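Local structure of RNA-binding protein Lsm (Halobacterium salinarum R1, 6TFL) at residues Leu8-Val19 with Thr30-Met40. The protein probably binds RNA, as Lsm (Sm-like archaeal) proteins do, and holds uridine and calcium ions as a ring of seven subunits. Sequence-based numbering, arbitrary orientation.
Sequences LDVLEESLEETV and TGVLTGYDQHM. With CA (calcium ion), chain P; URI (uridine), chain Q.
Val19 and Gly31 form an antiparallel hydrogen-bonded pair, with Val19 N 2.9 Å from Gly31 O and Gly31 N returning the bond to Val19 O. Thr18 and Val32 follow as the non-hydrogen-bonded pair. Leu33 then bonds twice: its N donates to Glu17 O, and its O accepts from Glu16 N at 2.7 Å, with a C=O...N angle of 171°. Glu16 and Glu17 belong to the type II turn Ser14-Glu17 that joins helix 7-13 to strand 18-23. This is the Sm fold, an N-terminal helix followed by a strongly bent, five-stranded antiparallel sheet. The chain turns its corner at Gly31. The N-to-C directions of helix 8-13 and strand 32-36 are 144° apart, and their axes come within 9.0 Å.

Tyr36 carries the helix contact. With CG between the backbone N and the carbonyl carbon (chi1 68°), its ring is turned against the helix. Leu11 CB sits over the ring centre, 3.9 Å from the centroid, in a CH-pi contact. Leu15 CD2 lies at the ring edge. The hydroxyl donates a very short bond to Glu12 OE1, 2.5 Å from OH. Glu12 OE1 also accepts from Met3 N of a neighbouring subunit. A phenylalanine in place of Tyr36 would probably leave Glu12 OE1 without its hydroxyl partner within the chain.

Leu33 CD2 lies 3.3 Å from Leu11 O on the helix backbone, and touches Leu15 CD2. Leu11 CD1 meets Met40 CG. Beside the turn, calcium is bound by Glu13 O at 2.4 Å, Glu17 OE2 and a water. At the far end, one face of the His39 ring meets the uridine base, with uridine C5 3.6 Å above the imidazole plane, over its centre.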
# COMPACT_ATOMS: atom_id res chain seq x y z
N LEU A 8 -12.79 -15.61 -1.27
CA LEU A 8 -13.72 -15.25 -0.20
C LEU A 8 -14.89 -16.23 -0.13
O LEU A 8 -15.48 -16.41 0.94
CB LEU A 8 -14.23 -13.81 -0.38
CG LEU A 8 -13.22 -12.65 -0.24
CD1 LEU A 8 -13.91 -11.29 -0.18
CD2 LEU A 8 -12.30 -12.83 0.96
N ASP A 9 -15.24 -16.87 -1.25
CA ASP A 9 -16.30 -17.88 -1.20
C ASP A 9 -15.81 -19.17 -0.54
O ASP A 9 -16.57 -19.84 0.16
CB ASP A 9 -16.81 -18.17 -2.61
CG ASP A 9 -17.96 -17.25 -3.02
OD1 ASP A 9 -18.39 -16.40 -2.19
OD2 ASP A 9 -18.45 -17.38 -4.16
N VAL A 10 -14.53 -19.51 -0.71
CA VAL A 10 -13.98 -20.64 0.02
C VAL A 10 -13.95 -20.34 1.52
O VAL A 10 -14.18 -21.23 2.35
CB VAL A 10 -12.58 -20.99 -0.53
CG1 VAL A 10 -11.92 -22.09 0.29
CG2 VAL A 10 -12.66 -21.38 -2.02
N LEU A 11 -13.67 -19.09 1.89
CA LEU A 11 -13.72 -18.70 3.30
C LEU A 11 -15.13 -18.80 3.86
O LEU A 11 -15.32 -19.22 5.01
CB LEU A 11 -13.18 -17.28 3.48
CG LEU A 11 -11.68 -17.05 3.34
CD1 LEU A 11 -11.31 -15.60 3.72
CD2 LEU A 11 -10.90 -18.06 4.16
N GLU A 12 -16.14 -18.39 3.08
CA GLU A 12 -17.51 -18.58 3.52
C GLU A 12 -17.77 -20.04 3.85
O GLU A 12 -18.28 -20.37 4.93
CB GLU A 12 -18.48 -18.09 2.44
CG GLU A 12 -19.92 -18.03 2.89
CD GLU A 12 -20.18 -16.99 3.99
OE1 GLU A 12 -19.47 -15.95 4.03
OE2 GLU A 12 -21.10 -17.21 4.82
N GLU A 13 -17.41 -20.95 2.94
CA GLU A 13 -17.72 -22.35 3.17
C GLU A 13 -16.75 -23.03 4.13
O GLU A 13 -16.95 -24.20 4.45
CB GLU A 13 -17.80 -23.11 1.85
CG GLU A 13 -16.61 -22.93 0.95
CD GLU A 13 -16.88 -23.34 -0.49
OE1 GLU A 13 -17.94 -22.92 -1.03
OE2 GLU A 13 -16.04 -24.07 -1.08
N SER A 14 -15.73 -22.33 4.62
CA SER A 14 -14.92 -22.84 5.72
C SER A 14 -15.32 -22.27 7.07
O SER A 14 -14.64 -22.56 8.05
CB SER A 14 -13.43 -22.56 5.48
OG SER A 14 -13.07 -22.77 4.13
N LEU A 15 -16.39 -21.48 7.14
CA LEU A 15 -16.84 -20.97 8.43
C LEU A 15 -17.24 -22.12 9.34
O LEU A 15 -17.79 -23.13 8.89
CB LEU A 15 -18.03 -20.02 8.25
CG LEU A 15 -17.72 -18.63 7.68
CD1 LEU A 15 -18.99 -17.92 7.22
CD2 LEU A 15 -16.96 -17.79 8.71
N GLU A 16 -16.94 -21.97 10.63
CA GLU A 16 -17.19 -22.95 11.69
C GLU A 16 -16.28 -24.17 11.57
O GLU A 16 -16.39 -25.08 12.40
CB GLU A 16 -18.66 -23.40 11.76
CG GLU A 16 -19.67 -22.25 11.72
CD GLU A 16 -20.79 -22.36 12.78
OE1 GLU A 16 -21.40 -21.31 13.10
OE2 GLU A 16 -21.07 -23.48 13.26
N GLU A 17 -15.37 -24.21 10.61
CA GLU A 17 -14.39 -25.28 10.47
C GLU A 17 -12.99 -24.78 10.81
O GLU A 17 -12.74 -23.58 10.93
CB GLU A 17 -14.40 -25.87 9.05
CG GLU A 17 -15.71 -26.54 8.66
CD GLU A 17 -16.05 -26.34 7.19
OE1 GLU A 17 -15.18 -26.56 6.32
OE2 GLU A 17 -17.21 -25.95 6.90
N THR A 18 -12.07 -25.74 10.95
CA THR A 18 -10.72 -25.43 11.38
C THR A 18 -9.85 -25.07 10.18
O THR A 18 -9.98 -25.66 9.11
CB THR A 18 -10.14 -26.62 12.15
OG1 THR A 18 -10.91 -26.82 13.33
CG2 THR A 18 -8.71 -26.34 12.56
N VAL A 19 -9.00 -24.05 10.37
CA VAL A 19 -8.14 -23.51 9.32
C VAL A 19 -6.81 -23.14 9.95
O VAL A 19 -6.70 -22.95 11.16
CB VAL A 19 -8.74 -22.26 8.62
CG1 VAL A 19 -10.10 -22.55 8.00
CG2 VAL A 19 -8.83 -21.09 9.59
N THR A 30 -3.90 -21.62 14.26
CA THR A 30 -4.85 -22.67 13.92
C THR A 30 -6.04 -22.56 14.85
O THR A 30 -5.88 -22.43 16.06
CB THR A 30 -4.20 -24.05 14.02
OG1 THR A 30 -3.12 -24.10 13.10
CG2 THR A 30 -5.18 -25.14 13.64
N GLY A 31 -7.23 -22.61 14.27
CA GLY A 31 -8.46 -22.52 15.04
C GLY A 31 -9.63 -22.52 14.09
O GLY A 31 -9.47 -22.67 12.87
N VAL A 32 -10.81 -22.37 14.66
CA VAL A 32 -12.03 -22.36 13.87
C VAL A 32 -12.22 -20.98 13.27
O VAL A 32 -12.18 -19.97 13.98
CB VAL A 32 -13.24 -22.77 14.74
CG1 VAL A 32 -14.53 -22.60 13.98
CG2 VAL A 32 -13.09 -24.19 15.21
N LEU A 33 -12.43 -20.92 11.96
CA LEU A 33 -12.76 -19.66 11.31
C LEU A 33 -14.21 -19.29 11.64
O LEU A 33 -15.14 -20.03 11.26
CB LEU A 33 -12.55 -19.77 9.80
CG LEU A 33 -12.94 -18.54 8.99
CD1 LEU A 33 -11.86 -17.48 9.10
CD2 LEU A 33 -13.21 -18.91 7.53
N THR A 34 -14.41 -18.16 12.34
CA THR A 34 -15.75 -17.69 12.66
C THR A 34 -16.12 -16.38 11.98
O THR A 34 -17.25 -15.91 12.16
CB THR A 34 -15.94 -17.54 14.19
OG1 THR A 34 -15.08 -16.52 14.70
CG2 THR A 34 -15.66 -18.86 14.91
N GLY A 35 -15.22 -15.76 11.23
CA GLY A 35 -15.60 -14.60 10.44
C GLY A 35 -14.45 -14.11 9.58
O GLY A 35 -13.28 -14.44 9.81
N TYR A 36 -14.81 -13.29 8.60
CA TYR A 36 -13.84 -12.66 7.73
C TYR A 36 -14.53 -11.47 7.08
O TYR A 36 -15.75 -11.28 7.21
CB TYR A 36 -13.32 -13.65 6.67
CG TYR A 36 -14.38 -14.03 5.70
CD1 TYR A 36 -15.30 -15.02 6.01
CD2 TYR A 36 -14.50 -13.38 4.48
CE1 TYR A 36 -16.30 -15.37 5.13
CE2 TYR A 36 -15.49 -13.71 3.59
CZ TYR A 36 -16.39 -14.70 3.92
OH TYR A 36 -17.39 -15.04 3.04
N ASP A 37 -13.74 -10.65 6.37
CA ASP A 37 -14.29 -9.56 5.59
C ASP A 37 -13.53 -9.43 4.27
O ASP A 37 -12.58 -10.16 3.99
CB ASP A 37 -14.29 -8.25 6.39
CG ASP A 37 -12.89 -7.80 6.78
OD1 ASP A 37 -11.92 -8.03 6.01
OD2 ASP A 37 -12.78 -7.19 7.88
N GLN A 38 -13.94 -8.44 3.47
CA GLN A 38 -13.40 -8.21 2.14
C GLN A 38 -11.90 -7.95 2.13
O GLN A 38 -11.27 -8.15 1.09
CB GLN A 38 -14.12 -7.02 1.50
CG GLN A 38 -15.56 -6.87 1.99
CD GLN A 38 -15.68 -6.07 3.30
OE1 GLN A 38 -14.94 -5.10 3.53
NE2 GLN A 38 -16.61 -6.48 4.16
N HIS A 39 -11.31 -7.48 3.22
CA HIS A 39 -9.86 -7.31 3.24
C HIS A 39 -9.12 -8.60 3.57
O HIS A 39 -7.88 -8.60 3.60
CB HIS A 39 -9.44 -6.26 4.27
CG HIS A 39 -10.22 -4.99 4.19
ND1 HIS A 39 -10.06 -4.09 3.16
CD2 HIS A 39 -11.15 -4.46 5.01
CE1 HIS A 39 -10.87 -3.06 3.35
NE2 HIS A 39 -11.54 -3.26 4.47
N MET A 40 -9.85 -9.68 3.83
CA MET A 40 -9.31 -10.92 4.36
C MET A 40 -8.79 -10.76 5.78
O MET A 40 -7.93 -11.54 6.21
CB MET A 40 -8.22 -11.52 3.45
CG MET A 40 -8.39 -13.01 3.23
SD MET A 40 -7.07 -13.78 2.24
CE MET A 40 -7.75 -13.57 0.59
CA CA P . -18.53 -26.04 4.43
N1 URI Q . -6.80 -3.44 5.15
C2 URI Q . -6.80 -4.52 6.02
N3 URI Q . -7.69 -4.42 7.07
C4 URI Q . -8.56 -3.39 7.32
C5 URI Q . -8.51 -2.31 6.38
C6 URI Q . -7.66 -2.38 5.34
O2 URI Q . -6.07 -5.49 5.89
O4 URI Q . -9.29 -3.48 8.31
C1' URI Q . -5.86 -3.57 4.03
C2' URI Q . -6.50 -4.10 2.76
C3' URI Q . -5.48 -3.67 1.71
C4' URI Q . -5.03 -2.30 2.24
O2' URI Q . -6.74 -5.49 2.82
O3' URI Q . -4.37 -4.57 1.73
O4' URI Q . -5.33 -2.31 3.67
C5' URI Q . -5.71 -1.13 1.57
O5' URI Q . -5.47 -1.11 0.16
O HOH W 1 -16.20 -27.03 3.75